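Local atomic coordinates of ankyrin repeat domain-containing protein EMB506, chloroplastic (Arabidopsis thaliana, PDB entry 6JD6), a protein that takes part in the initial differentiation of the proplastid during embryo development, is required for correct cotyledon, true leaf and cauline leaf margin development, and has molecular condensate scaffold activity. Residues A148-I153 against I182-Q187; Q192-L197 against T227-T232; I217-R222 against Y261-L266. All coordinates share one frame; numbering follows the deposited sequence.

In the fold
The three contacts follow one another along a stack of ankyrin repeats: interaction 1 joins ANK 2 to ANK 3, interaction 2 ANK 3 to ANK 4, and interaction 3 ANK 4 to ANK 5. Centres of interactions 1 and 2 lie about 13 Å apart, those of 2 and 3 about 14 Å. Ala-185 CB packs 3.8 Å from Thr-193 CG2, tying the first two together, while Leu-230 CD1 reaches Ala-218 CB at 3.7 Å to join the last two. Another protein chain borders interactions 1 and 3 but does not touch interaction 2. Sulfate ions, probably from the crystallisation liquor, lie by Tyr-261 in interaction 3 and about 3 Å from the Tyr-184 side chain in interaction 1.

Interaction 1 (A148-I153 against I182-Q187); sequences ALHKAI and IHYAVQ
Ile-153, Tyr-184 and His-150 carry most of this contact. The CG2 methyl of Ile-153 lies anti to its backbone N (CG1 at chi1 -68°), and this directs it onto the backbone at Ala-185 N (3.3 Å), with Tyr-184 CB 3.7 Å away. Ala-185 CB adds a softer touch at 3.9 Å from Ile-153 CG2. The two rings meet through their carbons: His-150 CD2 comes near the plane of the Tyr-184 ring at its edge, 3.9 Å from CE2, with the ring planes steeply turned against each other. The short helical segments run nearly parallel, 11° apart with axes 9.1 Å from each other, as expected for the first helices of successive ankyrin repeats, here ANK 2 and ANK 3.

Both rings use their polar ends beyond the two segments. His-150 NE2 bonds to Leu-173 O and its ND1 pairs with Thr-147 N, the histidine role of the ankyrin TPLH-type motif, whereas Tyr-184 OH bonds to Asp-175 OD2 and to a basic side chain of another protein chain. No hydrogen bond spans the segments, so between them the contact is van der Waals packing, while polar bonds outside the segments hold the rings in orientation.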
loop_
_atom_site.group_PDB
_atom_site.type_symbol
_atom_site.label_atom_id
_atom_site.label_comp_id
_atom_site.label_asym_id
_atom_site.label_seq_id
_atom_site.Cartn_x
_atom_site.Cartn_y
_atom_site.Cartn_z
ATOM N N ALA A 148 10.175 -3.271 3.029
ATOM C CA ALA A 148 9.692 -1.902 3.109
ATOM C C ALA A 148 9.589 -1.268 1.722
ATOM O O ALA A 148 8.712 -0.438 1.480
ATOM C CB ALA A 148 10.598 -1.076 4.001
ATOM N N LEU A 149 10.490 -1.652 0.820
ATOM C CA LEU A 149 10.458 -1.140 -0.550
ATOM C C LEU A 149 9.170 -1.551 -1.268
ATOM O O LEU A 149 8.509 -0.716 -1.881
ATOM C CB LEU A 149 11.685 -1.604 -1.344
ATOM C CG LEU A 149 11.765 -1.132 -2.798
ATOM C CD1 LEU A 149 11.829 0.392 -2.868
ATOM C CD2 LEU A 149 12.960 -1.754 -3.522
ATOM N N HIS A 150 8.829 -2.837 -1.197
ATOM C CA HIS A 150 7.576 -3.334 -1.768
ATOM C C HIS A 150 6.398 -2.497 -1.277
ATOM O O HIS A 150 5.582 -2.029 -2.068
ATOM C CB HIS A 150 7.322 -4.785 -1.358
ATOM C CG HIS A 150 8.143 -5.794 -2.101
ATOM N ND1 HIS A 150 9.129 -6.540 -1.495
ATOM C CD2 HIS A 150 8.095 -6.211 -3.390
ATOM C CE1 HIS A 150 9.666 -7.361 -2.381
ATOM N NE2 HIS A 150 9.056 -7.182 -3.539
ATOM N N LYS A 151 6.323 -2.314 0.039
ATOM C CA LYS A 151 5.203 -1.605 0.650
ATOM C C LYS A 151 5.167 -0.135 0.279
ATOM O O LYS A 151 4.096 0.420 0.018
ATOM C CB LYS A 151 5.230 -1.751 2.169
ATOM C CG LYS A 151 4.249 -2.763 2.669
ATOM C CD LYS A 151 2.834 -2.403 2.257
ATOM C CE LYS A 151 1.942 -3.617 2.372
ATOM N NZ LYS A 151 2.048 -4.204 3.730
ATOM N N ALA A 152 6.338 0.490 0.266
ATOM C CA ALA A 152 6.448 1.896 -0.099
ATOM C C ALA A 152 5.952 2.126 -1.523
ATOM O O ALA A 152 5.390 3.178 -1.838
ATOM C CB ALA A 152 7.889 2.364 0.041
ATOM N N ILE A 153 6.174 1.137 -2.382
ATOM C CA ILE A 153 5.738 1.224 -3.771
ATOM C C ILE A 153 4.234 0.990 -3.871
ATOM O O ILE A 153 3.533 1.721 -4.562
ATOM C CB ILE A 153 6.514 0.232 -4.657
ATOM C CG1 ILE A 153 7.980 0.667 -4.747
ATOM C CG2 ILE A 153 5.908 0.159 -6.038
ATOM C CD1 ILE A 153 8.864 -0.309 -5.476
ATOM N N ILE A 182 9.005 -3.767 -9.497
ATOM C CA ILE A 182 8.549 -3.262 -10.792
ATOM C C ILE A 182 7.078 -3.624 -11.077
ATOM O O ILE A 182 6.352 -2.827 -11.673
ATOM C CB ILE A 182 9.486 -3.696 -11.957
ATOM C CG1 ILE A 182 9.040 -3.079 -13.286
ATOM C CG2 ILE A 182 9.549 -5.203 -12.077
ATOM C CD1 ILE A 182 9.141 -1.579 -13.329
ATOM N N HIS A 183 6.637 -4.804 -10.638
ATOM C CA HIS A 183 5.229 -5.203 -10.770
ATOM C C HIS A 183 4.317 -4.185 -10.074
ATOM O O HIS A 183 3.343 -3.693 -10.648
ATOM C CB HIS A 183 4.982 -6.575 -10.127
ATOM C CG HIS A 183 5.369 -7.748 -10.977
ATOM N ND1 HIS A 183 6.341 -8.650 -10.599
ATOM C CD2 HIS A 183 4.882 -8.195 -12.160
ATOM C CE1 HIS A 183 6.454 -9.588 -11.522
ATOM N NE2 HIS A 183 5.582 -9.335 -12.482
ATOM N N TYR A 184 4.638 -3.875 -8.824
ATOM C CA TYR A 184 3.801 -2.979 -8.033
ATOM C C TYR A 184 3.870 -1.528 -8.504
ATOM O O TYR A 184 2.882 -0.803 -8.430
ATOM C CB TYR A 184 4.153 -3.078 -6.545
ATOM C CG TYR A 184 3.794 -4.405 -5.914
ATOM C CD1 TYR A 184 2.476 -4.831 -5.851
ATOM C CD2 TYR A 184 4.772 -5.219 -5.356
ATOM C CE1 TYR A 184 2.143 -6.042 -5.262
ATOM C CE2 TYR A 184 4.451 -6.429 -4.770
ATOM C CZ TYR A 184 3.136 -6.834 -4.727
ATOM O OH TYR A 184 2.814 -8.039 -4.138
ATOM N N ALA A 185 5.036 -1.100 -8.976
ATOM C CA ALA A 185 5.190 0.262 -9.481
ATOM C C ALA A 185 4.307 0.460 -10.707
ATOM O O ALA A 185 3.719 1.524 -10.910
ATOM C CB ALA A 185 6.649 0.549 -9.819
ATOM N N VAL A 186 4.217 -0.581 -11.522
ATOM C CA VAL A 186 3.328 -0.556 -12.666
ATOM C C VAL A 186 1.855 -0.582 -12.225
ATOM O O VAL A 186 1.045 0.197 -12.732
ATOM C CB VAL A 186 3.636 -1.710 -13.632
ATOM C CG1 VAL A 186 2.555 -1.818 -14.677
ATOM C CG2 VAL A 186 5.003 -1.490 -14.285
ATOM N N GLN A 187 1.514 -1.442 -11.265
ATOM C CA GLN A 187 0.120 -1.533 -10.816
ATOM C C GLN A 187 -0.440 -0.226 -10.246
ATOM O O GLN A 187 -1.615 0.088 -10.459
ATOM C CB GLN A 187 -0.115 -2.668 -9.809
ATOM C CG GLN A 187 -1.612 -2.978 -9.667
ATOM C CD GLN A 187 -1.968 -3.864 -8.489
ATOM O OE1 GLN A 187 -1.283 -3.869 -7.468
ATOM N NE2 GLN A 187 -3.061 -4.618 -8.627
#

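Interaction 2 (Q192-L197 against T227-T232); sequences QTVKLL and TKILLT
In the layer formed by the second helices of an ankyrin stack, helix 191-199 of ANK 3 faces helix 224-232 of ANK 4 mainly through one residue, Ile-229, which meets Val-194 and Lys-195. The backbones stay well apart: the nearest CA pairs are Lys-195 with Ile-229 at 8.2 Å and Val-194 with Leu-230 at 8.6 Å. Side chains must therefore bridge the gap, and the two segments together bury only 140 Å².

Two ends of Ile-229 do the touching. Its CD1 methyl lies against the aliphatic chain of Lys-195, 3.5 Å from CE and 3.6 Å from CG, with CD slightly farther at 4.1 Å. The lysine starts with CG anti to its carbonyl carbon (chi1 -68°) and is fully extended from there, so its methylenes form a straight rod that the isoleucine meets roughly at a right angle. The other branch, CG2, sits between the backbone N and the carbonyl carbon, a conformation in which chi1 of -150° is some 30° from the staggered value. From there it approaches Val-194 CG1 at 4.2 Å, a loose contact in which the two side chains pass each other in opposite directions.

Val-194 is also held from its own repeat, where Val-194 CG2 packs 4.0 Å from Ala-185 CB of helix 181-187. On the next helix, Thr-227 packs on Val-219 of helix 214-220, so both second helices rest on the first helices of their own repeats.

Chemically the contact is entirely apolar, with no hydrogen bond between the segments. Ile-229 is only partly exposed and Lys-195 exposed; the methylene rod of the lysine therefore probably shields the isoleucine methyl from water.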
loop_
_atom_site.group_PDB
_atom_site.type_symbol
_atom_site.label_atom_id
_atom_site.label_comp_id
_atom_site.label_asym_id
_atom_site.label_seq_id
_atom_site.Cartn_x
_atom_site.Cartn_y
_atom_site.Cartn_z
ATOM N N GLN A 192 7.320 7.606 -12.546
ATOM C CA GLN A 192 8.647 8.064 -12.144
ATOM C C GLN A 192 9.409 6.973 -11.400
ATOM O O GLN A 192 10.623 6.854 -11.532
ATOM C CB GLN A 192 8.563 9.340 -11.297
ATOM C CG GLN A 192 8.006 10.536 -12.053
ATOM C CD GLN A 192 8.778 10.835 -13.328
ATOM O OE1 GLN A 192 8.222 10.792 -14.428
ATOM N NE2 GLN A 192 10.065 11.146 -13.186
ATOM N N THR A 193 8.685 6.176 -10.622
ATOM C CA THR A 193 9.274 5.035 -9.931
ATOM C C THR A 193 9.714 3.964 -10.929
ATOM O O THR A 193 10.779 3.360 -10.779
ATOM C CB THR A 193 8.291 4.443 -8.901
ATOM O OG1 THR A 193 8.010 5.433 -7.904
ATOM C CG2 THR A 193 8.879 3.208 -8.227
ATOM N N VAL A 194 8.897 3.743 -11.955
ATOM C CA VAL A 194 9.247 2.819 -13.030
ATOM C C VAL A 194 10.552 3.237 -13.714
ATOM O O VAL A 194 11.455 2.419 -13.895
ATOM C CB VAL A 194 8.116 2.713 -14.079
ATOM C CG1 VAL A 194 8.587 1.948 -15.311
ATOM C CG2 VAL A 194 6.883 2.050 -13.471
ATOM N N LYS A 195 10.650 4.514 -14.079
ATOM C CA LYS A 195 11.865 5.052 -14.687
ATOM C C LYS A 195 13.068 4.915 -13.760
ATOM O O LYS A 195 14.177 4.627 -14.206
ATOM C CB LYS A 195 11.682 6.528 -15.053
ATOM C CG LYS A 195 10.697 6.793 -16.178
ATOM C CD LYS A 195 10.567 8.291 -16.428
ATOM C CE LYS A 195 9.633 8.584 -17.587
ATOM N NZ LYS A 195 9.490 10.043 -17.838
ATOM N N LEU A 196 12.848 5.141 -12.470
ATOM C CA LEU A 196 13.918 5.024 -11.490
ATOM C C LEU A 196 14.407 3.580 -11.358
ATOM O O LEU A 196 15.607 3.338 -11.222
ATOM C CB LEU A 196 13.462 5.562 -10.132
ATOM C CG LEU A 196 14.515 5.586 -9.024
ATOM C CD1 LEU A 196 15.770 6.320 -9.483
ATOM C CD2 LEU A 196 13.944 6.238 -7.778
ATOM N N LEU A 197 13.477 2.626 -11.393
ATOM C CA LEU A 197 13.834 1.211 -11.292
ATOM C C LEU A 197 14.666 0.743 -12.489
ATOM O O LEU A 197 15.523 -0.132 -12.349
ATOM C CB LEU A 197 12.588 0.332 -11.118
ATOM C CG LEU A 197 11.881 0.415 -9.756
ATOM C CD1 LEU A 197 10.555 -0.342 -9.772
ATOM C CD2 LEU A 197 12.773 -0.103 -8.633
ATOM N N THR A 227 2.979 1.372 -20.556
ATOM C CA THR A 227 3.089 0.290 -21.535
ATOM C C THR A 227 4.204 0.599 -22.535
ATOM O O THR A 227 5.059 -0.247 -22.811
ATOM C CB THR A 227 1.760 0.061 -22.292
ATOM O OG1 THR A 227 0.752 -0.394 -21.377
ATOM C CG2 THR A 227 1.935 -0.983 -23.400
ATOM N N LYS A 228 4.203 1.823 -23.053
ATOM C CA LYS A 228 5.200 2.240 -24.036
ATOM C C LYS A 228 6.615 2.231 -23.470
ATOM O O LYS A 228 7.552 1.775 -24.124
ATOM C CB LYS A 228 4.879 3.631 -24.587
ATOM C CG LYS A 228 5.939 4.159 -25.546
ATOM C CD LYS A 228 5.480 5.411 -26.278
ATOM C CE LYS A 228 6.509 5.837 -27.315
ATOM N NZ LYS A 228 6.020 6.953 -28.178
ATOM N N ILE A 229 6.775 2.738 -22.254
ATOM C CA ILE A 229 8.112 2.839 -21.686
ATOM C C ILE A 229 8.694 1.469 -21.317
ATOM O O ILE A 229 9.906 1.272 -21.382
ATOM C CB ILE A 229 8.181 3.846 -20.513
ATOM C CG1 ILE A 229 9.573 4.472 -20.445
ATOM C CG2 ILE A 229 7.794 3.199 -19.198
ATOM C CD1 ILE A 229 9.694 5.551 -19.409
ATOM N N LEU A 230 7.833 0.520 -20.955
ATOM C CA LEU A 230 8.279 -0.850 -20.728
ATOM C C LEU A 230 8.805 -1.465 -22.027
ATOM O O LEU A 230 9.863 -2.091 -22.041
ATOM C CB LEU A 230 7.145 -1.702 -20.148
ATOM C CG LEU A 230 6.830 -1.477 -18.665
ATOM C CD1 LEU A 230 5.535 -2.188 -18.256
ATOM C CD2 LEU A 230 7.997 -1.941 -17.806
ATOM N N LEU A 231 8.063 -1.275 -23.116
ATOM C CA LEU A 231 8.454 -1.800 -24.424
ATOM C C LEU A 231 9.754 -1.170 -24.929
ATOM O O LEU A 231 10.570 -1.828 -25.578
ATOM C CB LEU A 231 7.333 -1.574 -25.446
ATOM C CG LEU A 231 6.054 -2.395 -25.252
ATOM C CD1 LEU A 231 4.920 -1.837 -26.104
ATOM C CD2 LEU A 231 6.305 -3.865 -25.593
ATOM N N THR A 232 9.937 0.111 -24.632
ATOM C CA THR A 232 11.151 0.833 -25.010
ATOM C C THR A 232 12.346 0.324 -24.205
ATOM O O THR A 232 13.493 0.436 -24.631
ATOM C CB THR A 232 10.973 2.356 -24.777
ATOM O OG1 THR A 232 9.942 2.854 -25.636
ATOM C CG2 THR A 232 12.255 3.119 -25.063
#

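Interaction 3 (I217-R222 against Y261-L266); sequences IAVQSR and YDLVKL. With SO4 (sulfate ion), chain H.
The CD1 methyl of Leu-263 sits over the centre of one face of the Arg-222 guanidinium, 3.4 Å from CZ and nearly as close to NE and NH2, each 3.6 Å away. Arg-222 reaches this place by folding back on itself: its chain bends at chi2 (-47°) and again at chi3 (-76°), bringing the planar end beside its own helix terminus. Leu-263 in turn has CG anti to its carbonyl carbon and crosses the arginine at about a right angle, methyl first. The same CD1 also stands 3.9 Å from Val-219 O.

That oxygen accepts from two donors on opposite faces of its plane. Arg-222 N binds it at 2.9 Å, part of the Schellman motif in which the backbone of Arg-222, with positive phi, closes helix 214-220. Arg-222 NH1 is a side-chain addition on the same carbonyl, 2.9 Å from Val-219 O with a bent N-H...O angle of 132°, coming from well above the carbonyl plane. The helix is the first of ANK 4, and Leu-263 stands on the second helix of ANK 5, so the contact runs across the repeat boundary. Ser-221 OG adds a 2.7 Å bond to Ala-218 O at the same helix end.

The guanidinium is buried, and carbonyls surround its N-H groups: Leu-250 O for NH1, Ala-251 O for NH2, Phe-258 O for NE. Replacing Arg-222 by an alanine would probably take these donors from the three carbonyls and from Val-219 O, and leave the Leu-263 methyl without the flat group it covers. Near the start of helix 260-269, Tyr-261 N makes weak hydrogen bonds to a sulfate ion, probably from the crystallisation liquor, the nearer to its O4 at 3.3 Å.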
loop_
_atom_site.group_PDB
_atom_site.type_symbol
_atom_site.label_atom_id
_atom_site.label_comp_id
_atom_site.label_asym_id
_atom_site.label_seq_id
_atom_site.Cartn_x
_atom_site.Cartn_y
_atom_site.Cartn_z
ATOM N N ILE A 217 0.504 -6.227 -16.517
ATOM C CA ILE A 217 -0.148 -5.321 -15.579
ATOM C C ILE A 217 -0.335 -3.920 -16.174
ATOM O O ILE A 217 -1.366 -3.282 -15.959
ATOM C CB ILE A 217 0.641 -5.213 -14.255
ATOM C CG1 ILE A 217 0.888 -6.601 -13.663
ATOM C CG2 ILE A 217 -0.107 -4.333 -13.255
ATOM C CD1 ILE A 217 1.729 -6.571 -12.398
ATOM N N ALA A 218 0.661 -3.448 -16.920
ATOM C CA ALA A 218 0.582 -2.134 -17.556
ATOM C C ALA A 218 -0.618 -2.053 -18.492
ATOM O O ALA A 218 -1.405 -1.106 -18.440
ATOM C CB ALA A 218 1.872 -1.826 -18.312
ATOM N N VAL A 219 -0.754 -3.062 -19.342
ATOM C CA VAL A 219 -1.885 -3.155 -20.254
ATOM C C VAL A 219 -3.219 -3.305 -19.501
ATOM O O VAL A 219 -4.224 -2.705 -19.876
ATOM C CB VAL A 219 -1.682 -4.308 -21.254
ATOM C CG1 VAL A 219 -2.885 -4.452 -22.154
ATOM C CG2 VAL A 219 -0.422 -4.058 -22.086
ATOM N N GLN A 220 -3.222 -4.092 -18.431
ATOM C CA GLN A 220 -4.418 -4.228 -17.603
ATOM C C GLN A 220 -4.847 -2.873 -17.031
ATOM O O GLN A 220 -6.042 -2.576 -16.947
ATOM C CB GLN A 220 -4.183 -5.219 -16.462
ATOM C CG GLN A 220 -5.448 -5.595 -15.691
ATOM C CD GLN A 220 -5.144 -6.305 -14.392
ATOM O OE1 GLN A 220 -4.373 -5.812 -13.568
ATOM N NE2 GLN A 220 -5.743 -7.473 -14.200
ATOM N N SER A 221 -3.870 -2.049 -16.656
ATOM C CA SER A 221 -4.153 -0.727 -16.096
ATOM C C SER A 221 -4.570 0.275 -17.174
ATOM O O SER A 221 -4.972 1.396 -16.864
ATOM C CB SER A 221 -2.937 -0.187 -15.335
ATOM O OG SER A 221 -1.945 0.284 -16.233
ATOM N N ARG A 222 -4.466 -0.145 -18.436
ATOM C CA ARG A 222 -4.807 0.672 -19.614
ATOM C C ARG A 222 -3.881 1.870 -19.807
ATOM O O ARG A 222 -4.187 2.778 -20.584
ATOM C CB ARG A 222 -6.275 1.143 -19.603
ATOM C CG ARG A 222 -7.291 0.101 -19.130
ATOM C CD ARG A 222 -7.062 -1.241 -19.804
ATOM N NE ARG A 222 -7.528 -1.280 -21.186
ATOM C CZ ARG A 222 -7.266 -2.279 -22.022
ATOM N NH1 ARG A 222 -6.509 -3.292 -21.617
ATOM N NH2 ARG A 222 -7.743 -2.262 -23.258
ATOM N N TYR A 261 -7.732 0.069 -28.545
ATOM C CA TYR A 261 -7.069 0.188 -29.835
ATOM C C TYR A 261 -5.685 0.825 -29.716
ATOM O O TYR A 261 -4.744 0.390 -30.372
ATOM C CB TYR A 261 -7.920 0.967 -30.840
ATOM C CG TYR A 261 -7.272 1.014 -32.204
ATOM C CD1 TYR A 261 -7.282 -0.100 -33.031
ATOM C CD2 TYR A 261 -6.625 2.159 -32.654
ATOM C CE1 TYR A 261 -6.681 -0.074 -34.271
ATOM C CE2 TYR A 261 -6.022 2.195 -33.899
ATOM C CZ TYR A 261 -6.054 1.073 -34.701
ATOM O OH TYR A 261 -5.456 1.087 -35.939
ATOM N N ASP A 262 -5.568 1.854 -28.884
ATOM C CA ASP A 262 -4.283 2.514 -28.676
ATOM C C ASP A 262 -3.255 1.550 -28.105
ATOM O O ASP A 262 -2.102 1.533 -28.536
ATOM C CB ASP A 262 -4.430 3.722 -27.748
ATOM C CG ASP A 262 -5.117 4.890 -28.419
ATOM O OD1 ASP A 262 -5.180 4.905 -29.667
ATOM O OD2 ASP A 262 -5.589 5.794 -27.700
ATOM N N LEU A 263 -3.680 0.751 -27.132
ATOM C CA LEU A 263 -2.802 -0.235 -26.518
ATOM C C LEU A 263 -2.370 -1.310 -27.522
ATOM O O LEU A 263 -1.196 -1.686 -27.572
ATOM C CB LEU A 263 -3.474 -0.860 -25.292
ATOM C CG LEU A 263 -3.627 0.106 -24.110
ATOM C CD1 LEU A 263 -4.584 -0.445 -23.074
ATOM C CD2 LEU A 263 -2.271 0.412 -23.476
ATOM N N VAL A 264 -3.320 -1.790 -28.321
ATOM C CA VAL A 264 -3.030 -2.774 -29.362
ATOM C C VAL A 264 -1.996 -2.224 -30.340
ATOM O O VAL A 264 -1.054 -2.916 -30.728
ATOM C CB VAL A 264 -4.310 -3.169 -30.136
ATOM C CG1 VAL A 264 -3.963 -3.830 -31.473
ATOM C CG2 VAL A 264 -5.181 -4.082 -29.289
ATOM N N LYS A 265 -2.175 -0.965 -30.718
ATOM C CA LYS A 265 -1.265 -0.287 -31.629
ATOM C C LYS A 265 0.160 -0.257 -31.069
ATOM O O LYS A 265 1.108 -0.619 -31.759
ATOM C CB LYS A 265 -1.784 1.122 -31.915
ATOM C CG LYS A 265 -0.987 1.911 -32.925
ATOM C CD LYS A 265 -1.871 2.941 -33.621
ATOM C CE LYS A 265 -2.634 3.797 -32.614
ATOM N NZ LYS A 265 -3.441 4.859 -33.284
ATOM N N LEU A 266 0.301 0.155 -29.813
ATOM C CA LEU A 266 1.592 0.124 -29.132
ATOM C C LEU A 266 2.211 -1.273 -29.136
ATOM O O LEU A 266 3.415 -1.429 -29.332
ATOM C CB LEU A 266 1.449 0.604 -27.686
ATOM C CG LEU A 266 1.254 2.105 -27.463
ATOM C CD1 LEU A 266 1.008 2.397 -25.990
ATOM C CD2 LEU A 266 2.463 2.878 -27.972
HETATM S S SO4 H . -10.617 2.720 -28.099
HETATM O O1 SO4 H . -11.405 3.104 -29.268
HETATM O O2 SO4 H . -9.215 3.070 -28.316
HETATM O O3 SO4 H . -11.120 3.429 -26.924
HETATM O O4 SO4 H . -10.738 1.279 -27.889
#